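Local coordinates for guanylate kinase (Coxiella burnetii, PDB 3TR0), which catalyses the transfer of a phosphate from ATP to GMP, giving GDP and ADP, and probably serves in GMP recycling, at residues A[89-92]-A[93-96]; A[125-128]-A[129-133]; A[175-178]-A[179-183]. All blocks are in the same frame, centred on the assembly; numbering follows the deposited sequence.

Contact 1 (A[89-92]-A[93-96])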
# COMPACT_ATOMS: atom_id res chain seq x y z
N TRP A 89 -23.15 -12.69 3.23
CA TRP A 89 -23.16 -11.24 3.23
C TRP A 89 -21.87 -10.69 2.63
O TRP A 89 -21.89 -9.74 1.85
CB TRP A 89 -23.35 -10.69 4.64
CG TRP A 89 -23.35 -9.20 4.69
CD1 TRP A 89 -24.43 -8.37 4.59
CD2 TRP A 89 -22.20 -8.35 4.82
NE1 TRP A 89 -24.03 -7.06 4.67
CE2 TRP A 89 -22.67 -7.02 4.81
CE3 TRP A 89 -20.83 -8.58 4.95
CZ2 TRP A 89 -21.81 -5.92 4.93
CZ3 TRP A 89 -19.98 -7.49 5.07
CH2 TRP A 89 -20.48 -6.18 5.05
N VAL A 90 -20.75 -11.29 3.00
CA VAL A 90 -19.45 -10.85 2.51
C VAL A 90 -19.36 -10.99 0.99
O VAL A 90 -18.96 -10.06 0.29
CB VAL A 90 -18.31 -11.65 3.17
CG1 VAL A 90 -16.98 -11.35 2.48
CG2 VAL A 90 -18.22 -11.32 4.66
N LEU A 91 -19.76 -12.15 0.48
CA LEU A 91 -19.69 -12.40 -0.95
C LEU A 91 -20.62 -11.48 -1.75
O LEU A 91 -20.29 -11.08 -2.86
CB LEU A 91 -19.96 -13.87 -1.27
CG LEU A 91 -18.98 -14.85 -0.63
CD1 LEU A 91 -19.25 -16.27 -1.11
CD2 LEU A 91 -17.54 -14.44 -0.94
N ARG A 92 -21.77 -11.14 -1.18
CA ARG A 92 -22.66 -10.17 -1.82
C ARG A 92 -21.98 -8.80 -1.98
O ARG A 92 -22.10 -8.15 -3.03
CB ARG A 92 -23.97 -10.02 -1.06
CG ARG A 92 -24.86 -11.24 -1.12
CD ARG A 92 -26.32 -10.87 -0.88
NE ARG A 92 -26.54 -10.19 0.40
CZ ARG A 92 -26.67 -10.80 1.57
NH1 ARG A 92 -26.59 -12.12 1.64
NH2 ARG A 92 -26.88 -10.09 2.67
N GLN A 93 -21.27 -8.38 -0.94
CA GLN A 93 -20.55 -7.11 -0.97
C GLN A 93 -19.45 -7.10 -2.02
O GLN A 93 -19.32 -6.15 -2.79
CB GLN A 93 -19.94 -6.80 0.40
CG GLN A 93 -20.93 -6.84 1.55
CD GLN A 93 -22.19 -6.04 1.26
OE1 GLN A 93 -22.12 -4.90 0.81
NE2 GLN A 93 -23.34 -6.64 1.52
N LEU A 94 -18.66 -8.17 -2.05
CA LEU A 94 -17.59 -8.30 -3.04
C LEU A 94 -18.17 -8.26 -4.46
O LEU A 94 -17.62 -7.60 -5.34
CB LEU A 94 -16.81 -9.59 -2.82
CG LEU A 94 -16.03 -9.68 -1.52
CD1 LEU A 94 -15.32 -11.02 -1.40
CD2 LEU A 94 -15.03 -8.53 -1.41
N LYS A 95 -19.27 -8.96 -4.66
CA LYS A 95 -19.96 -9.00 -5.94
C LYS A 95 -20.40 -7.60 -6.37
O LYS A 95 -20.35 -7.26 -7.55
CB LYS A 95 -21.20 -9.90 -5.86
CG LYS A 95 -20.91 -11.39 -5.95
CD LYS A 95 -21.01 -11.88 -7.39
CE LYS A 95 -21.15 -13.39 -7.44
NZ LYS A 95 -21.14 -13.91 -8.84
N ALA A 96 -20.84 -6.81 -5.40
CA ALA A 96 -21.31 -5.46 -5.66
C ALA A 96 -20.15 -4.49 -5.85
O ALA A 96 -20.36 -3.31 -6.15
CB ALA A 96 -22.21 -4.99 -4.54
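Gln93 folds back over the indole of Trp89, an i to i+4 pair one turn apart on helix 87-95 of the P-loop kinase fold. The main side-chain contact is CH-pi: Gln93 CG stands 3.4 Å from the centroid of the Trp89 six-membered ring, almost on the ring normal. A bend at chi2 (-49°) carries the Gln93 amide over the same face, its plane 24° from that of the indole. Gln93 NE2 and Trp89 NE1 are 3.3 Å apart there, but both are donors and do not bond; the amide's other end, OE1, takes a weak bond from Arg98.

Apolar contacts join Val90, Leu91 and Leu94. Leu94 CD1 touches Leu91 CD2 at 4.1 Å and Val90 CG1 at 4.2 Å, while Val90 and Leu94 also pack on Leu9 of strand 9-13. On the outer side Arg92 is turned away, its NH1 in a salt bridge with Asp88.

Backbone bonds complete the turn: Leu94 N to Val90 O is 3.0 Å. Trp89 O carries two donors from a single residue, Gln93 N at 3.2 Å and, weakly, Gln93 NE2 at 3.4 Å.

Contact 2 (A[125-128]-A[129-133]); sequences LPPS and IEALR
The two proline rings, Pro126 and Pro127, lie against the first turn of helix 129-137 by their ring carbons. Pro126 turns its CB and CG to Leu132: Pro126 CB lies 3.7 Å from Leu132 CD2, and Pro126 CG is 3.8 Å from Leu132 CG. Pro127 uses CG and CD instead, and meets the lone methyl of Ala131, whose CB sits 3.9 Å from Pro127 CD and as far from its CG.

Next in the chain, Ser128 takes the N-cap position. Its OG accepts from Ala131 N at 3.1 Å, with an N-H...O angle of 142°. A chi1 of 67° tucks the hydroxyl between the serine's own N and carbonyl carbon, which brings it over the amides of the first turn. Ser128 O takes a weak share of the same Ala131 N-H at 3.2 Å, so one donor is divided between the hydroxyl and the carbonyl of a single residue. Ala131, at the third position after the cap, has no polar side chain to return a bond to Ser128 N, so this is an N-cap without a capping box. The side chain of Glu130 approaches Ser128 OG through its CB, at 3.9 Å.

In the fold the segment leads from strand 120-125, where Leu125 pairs with Val168 and Asn170, into helix 129-137. Leu132 rests on Pro15 and Ala18 of the predicted ATP-binding loop, Pro126 and Ile129 pack on Met158 of helix 147-158, and Ile129 also meets Leu205 of the second subunit.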
# COMPACT_ATOMS: atom_id res chain seq x y z
N LEU A 125 -1.51 -2.14 16.97
CA LEU A 125 -0.74 -2.24 18.20
C LEU A 125 -1.09 -1.10 19.14
O LEU A 125 -1.27 0.04 18.70
CB LEU A 125 0.76 -2.19 17.90
CG LEU A 125 1.33 -3.33 17.05
CD1 LEU A 125 2.72 -2.96 16.53
CD2 LEU A 125 1.36 -4.61 17.85
N PRO A 126 -1.17 -1.39 20.45
CA PRO A 126 -1.30 -0.32 21.43
C PRO A 126 0.06 0.32 21.63
O PRO A 126 1.06 -0.31 21.30
CB PRO A 126 -1.72 -1.07 22.70
CG PRO A 126 -1.06 -2.40 22.56
CD PRO A 126 -1.08 -2.72 21.08
N PRO A 127 0.11 1.56 22.16
CA PRO A 127 1.39 2.21 22.41
C PRO A 127 2.08 1.65 23.66
O PRO A 127 3.25 1.92 23.91
CB PRO A 127 1.00 3.68 22.60
CG PRO A 127 -0.40 3.63 23.10
CD PRO A 127 -1.03 2.45 22.42
N SER A 128 1.33 0.87 24.43
CA SER A 128 1.87 0.22 25.62
C SER A 128 0.88 -0.80 26.16
O SER A 128 -0.30 -0.76 25.82
CB SER A 128 2.18 1.25 26.71
OG SER A 128 0.99 1.84 27.20
N ILE A 129 1.36 -1.73 26.98
CA ILE A 129 0.48 -2.68 27.64
C ILE A 129 -0.48 -1.94 28.57
O ILE A 129 -1.64 -2.31 28.70
CB ILE A 129 1.26 -3.73 28.45
CG1 ILE A 129 1.99 -4.69 27.51
CG2 ILE A 129 0.31 -4.52 29.35
CD1 ILE A 129 1.07 -5.57 26.69
N GLU A 130 0.02 -0.89 29.20
CA GLU A 130 -0.79 -0.12 30.13
C GLU A 130 -1.97 0.56 29.44
O GLU A 130 -3.03 0.74 30.03
CB GLU A 130 0.08 0.90 30.88
CG GLU A 130 1.12 0.24 31.78
CD GLU A 130 2.00 1.24 32.52
OE1 GLU A 130 1.96 2.44 32.17
OE2 GLU A 130 2.72 0.83 33.45
N ALA A 131 -1.79 0.90 28.16
CA ALA A 131 -2.87 1.49 27.37
C ALA A 131 -4.06 0.53 27.26
O ALA A 131 -5.22 0.95 27.32
CB ALA A 131 -2.37 1.88 25.99
N LEU A 132 -3.77 -0.75 27.09
CA LEU A 132 -4.82 -1.76 27.03
C LEU A 132 -5.58 -1.84 28.35
O LEU A 132 -6.81 -1.84 28.36
CB LEU A 132 -4.22 -3.14 26.71
CG LEU A 132 -3.47 -3.30 25.39
CD1 LEU A 132 -2.87 -4.69 25.32
CD2 LEU A 132 -4.41 -3.05 24.21
N ARG A 133 -4.85 -1.93 29.45
CA ARG A 133 -5.48 -2.04 30.76
C ARG A 133 -6.34 -0.82 31.05
O ARG A 133 -7.47 -0.94 31.52
CB ARG A 133 -4.42 -2.21 31.86
CG ARG A 133 -5.00 -2.46 33.24
CD ARG A 133 -3.91 -2.55 34.30
NE ARG A 133 -3.02 -3.70 34.10
CZ ARG A 133 -3.26 -4.91 34.57
NH1 ARG A 133 -4.37 -5.15 35.27
NH2 ARG A 133 -2.40 -5.90 34.35

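Contact 3 (A[175-178]-A[179-183])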
# COMPACT_ATOMS: atom_id res chain seq x y z
N GLN A 175 -4.12 9.90 13.30
CA GLN A 175 -2.99 9.39 12.53
C GLN A 175 -3.17 7.92 12.18
O GLN A 175 -2.86 7.49 11.07
CB GLN A 175 -1.68 9.62 13.30
CG GLN A 175 -1.39 11.10 13.52
CD GLN A 175 -0.46 11.33 14.70
OE1 GLN A 175 0.26 10.43 15.12
NE2 GLN A 175 -0.48 12.55 15.23
N ALA A 176 -3.69 7.15 13.14
CA ALA A 176 -3.94 5.73 12.92
C ALA A 176 -5.00 5.53 11.84
O ALA A 176 -4.85 4.67 10.97
CB ALA A 176 -4.37 5.06 14.22
N VAL A 177 -6.08 6.30 11.90
CA VAL A 177 -7.10 6.26 10.86
C VAL A 177 -6.48 6.59 9.51
O VAL A 177 -6.69 5.89 8.53
CB VAL A 177 -8.26 7.23 11.14
CG1 VAL A 177 -9.24 7.25 9.97
CG2 VAL A 177 -8.98 6.83 12.43
N GLN A 178 -5.70 7.67 9.46
CA GLN A 178 -5.05 8.07 8.21
C GLN A 178 -4.14 6.97 7.66
O GLN A 178 -4.03 6.79 6.45
CB GLN A 178 -4.26 9.37 8.38
CG GLN A 178 -3.55 9.82 7.10
CD GLN A 178 -4.51 10.14 5.97
OE1 GLN A 178 -5.21 11.15 6.01
NE2 GLN A 178 -4.56 9.26 4.97
N ASN A 179 -3.49 6.22 8.55
CA ASN A 179 -2.64 5.12 8.10
C ASN A 179 -3.45 3.97 7.53
O ASN A 179 -3.06 3.35 6.53
CB ASN A 179 -1.72 4.65 9.23
CG ASN A 179 -0.57 5.59 9.46
OD1 ASN A 179 -0.11 6.26 8.53
ND2 ASN A 179 -0.10 5.67 10.69
N LEU A 180 -4.59 3.67 8.15
CA LEU A 180 -5.50 2.68 7.60
C LEU A 180 -5.97 3.11 6.21
O LEU A 180 -6.07 2.29 5.30
CB LEU A 180 -6.69 2.46 8.55
CG LEU A 180 -6.31 1.89 9.92
CD1 LEU A 180 -7.50 1.85 10.88
CD2 LEU A 180 -5.72 0.50 9.75
N ILE A 181 -6.22 4.40 6.04
CA ILE A 181 -6.65 4.93 4.75
C ILE A 181 -5.57 4.75 3.69
O ILE A 181 -5.86 4.38 2.56
CB ILE A 181 -7.06 6.41 4.85
CG1 ILE A 181 -8.33 6.55 5.69
CG2 ILE A 181 -7.28 7.01 3.46
CD1 ILE A 181 -8.70 7.98 6.01
N HIS A 182 -4.31 5.01 4.05
CA HIS A 182 -3.20 4.78 3.13
C HIS A 182 -3.20 3.33 2.64
O HIS A 182 -3.02 3.07 1.46
CB HIS A 182 -1.84 5.08 3.79
CG HIS A 182 -1.57 6.54 3.99
ND1 HIS A 182 -1.91 7.50 3.07
CD2 HIS A 182 -0.97 7.20 5.01
CE1 HIS A 182 -1.55 8.68 3.51
NE2 HIS A 182 -0.97 8.53 4.68
N ILE A 183 -3.39 2.40 3.57
CA ILE A 183 -3.26 0.98 3.26
C ILE A 183 -4.35 0.51 2.29
O ILE A 183 -4.08 -0.19 1.32
CB ILE A 183 -3.26 0.12 4.54
CG1 ILE A 183 -1.96 0.36 5.32
CG2 ILE A 183 -3.41 -1.36 4.19
CD1 ILE A 183 -2.03 -0.07 6.79
O HOH W 1 -0.78 9.21 9.78
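Gln175 O is gripped twice: Asn179 N, one turn on, donates to it at 2.9 Å, and a water donates at 3.0 Å. The same water reaches Asn179 OD1 at 3.3 Å in a weak bond, bridging backbone carbonyl and side-chain amide. Asn179 ND2 also comes close to Gln175 O, but at a poor angle, so the asparagine is tied back through its oxygen and the water instead of through its NH2 group.

Gln178 leans over His182, again one turn on. Its CG is swung away from the backbone N (chi1 179°) and the chain then bends at chi2 (63°), which lays the amide across one face of the imidazole, planes 37° apart. Gln178 NE2 comes 3.4 Å from His182 CE1, above the ring and displaced toward its rim. Gln178 O lies over this same face and takes the backbone bond from His182 N at 3.0 Å, so one residue covers that side of the ring with both its carbonyl and its amide. The polar end of the histidine looks elsewhere: ND1 is hydrogen-bonded to ND1 of His182 in the second subunit, and the two rings meet at about 60°.

The third element is apolar, with Val177 CG1 4.1 Å from Ile181 CD1. This pair continues onto helix 20-30, Val177 touching Leu23 and Ile181 touching Leu27, while Leu180 packs on Ile122 and Ile124 of strand 120-125.

Asn179, Ile181, His182 and Ile183 also meet the second subunit, while helix 173-187 as a whole packs on the central parallel sheet and on helix 20-30 of the P-loop NTPase fold.

In the fold
Along the chain the three contacts come in series, each at or on a different helix. Contact 1 lies on helix 87-95, just ahead of strand 99-103; contact 2 opens helix 129-137 directly after strand 120-125; contact 3 lies on helix 173-187, following the edge strand 166-169. All three helices connect to the central parallel sheet. Contacts 1 and 2 are on opposite sides of the chain's centre, their own centres 34 Å apart; contact 3 is 24 Å from contact 1 and 19 Å from contact 2, centre to centre. Contact 2 sits beside the predicted ATP-binding loop, and contacts 2 and 3 take part in the dimer interface, whereas no residue of the second subunit touches contact 1.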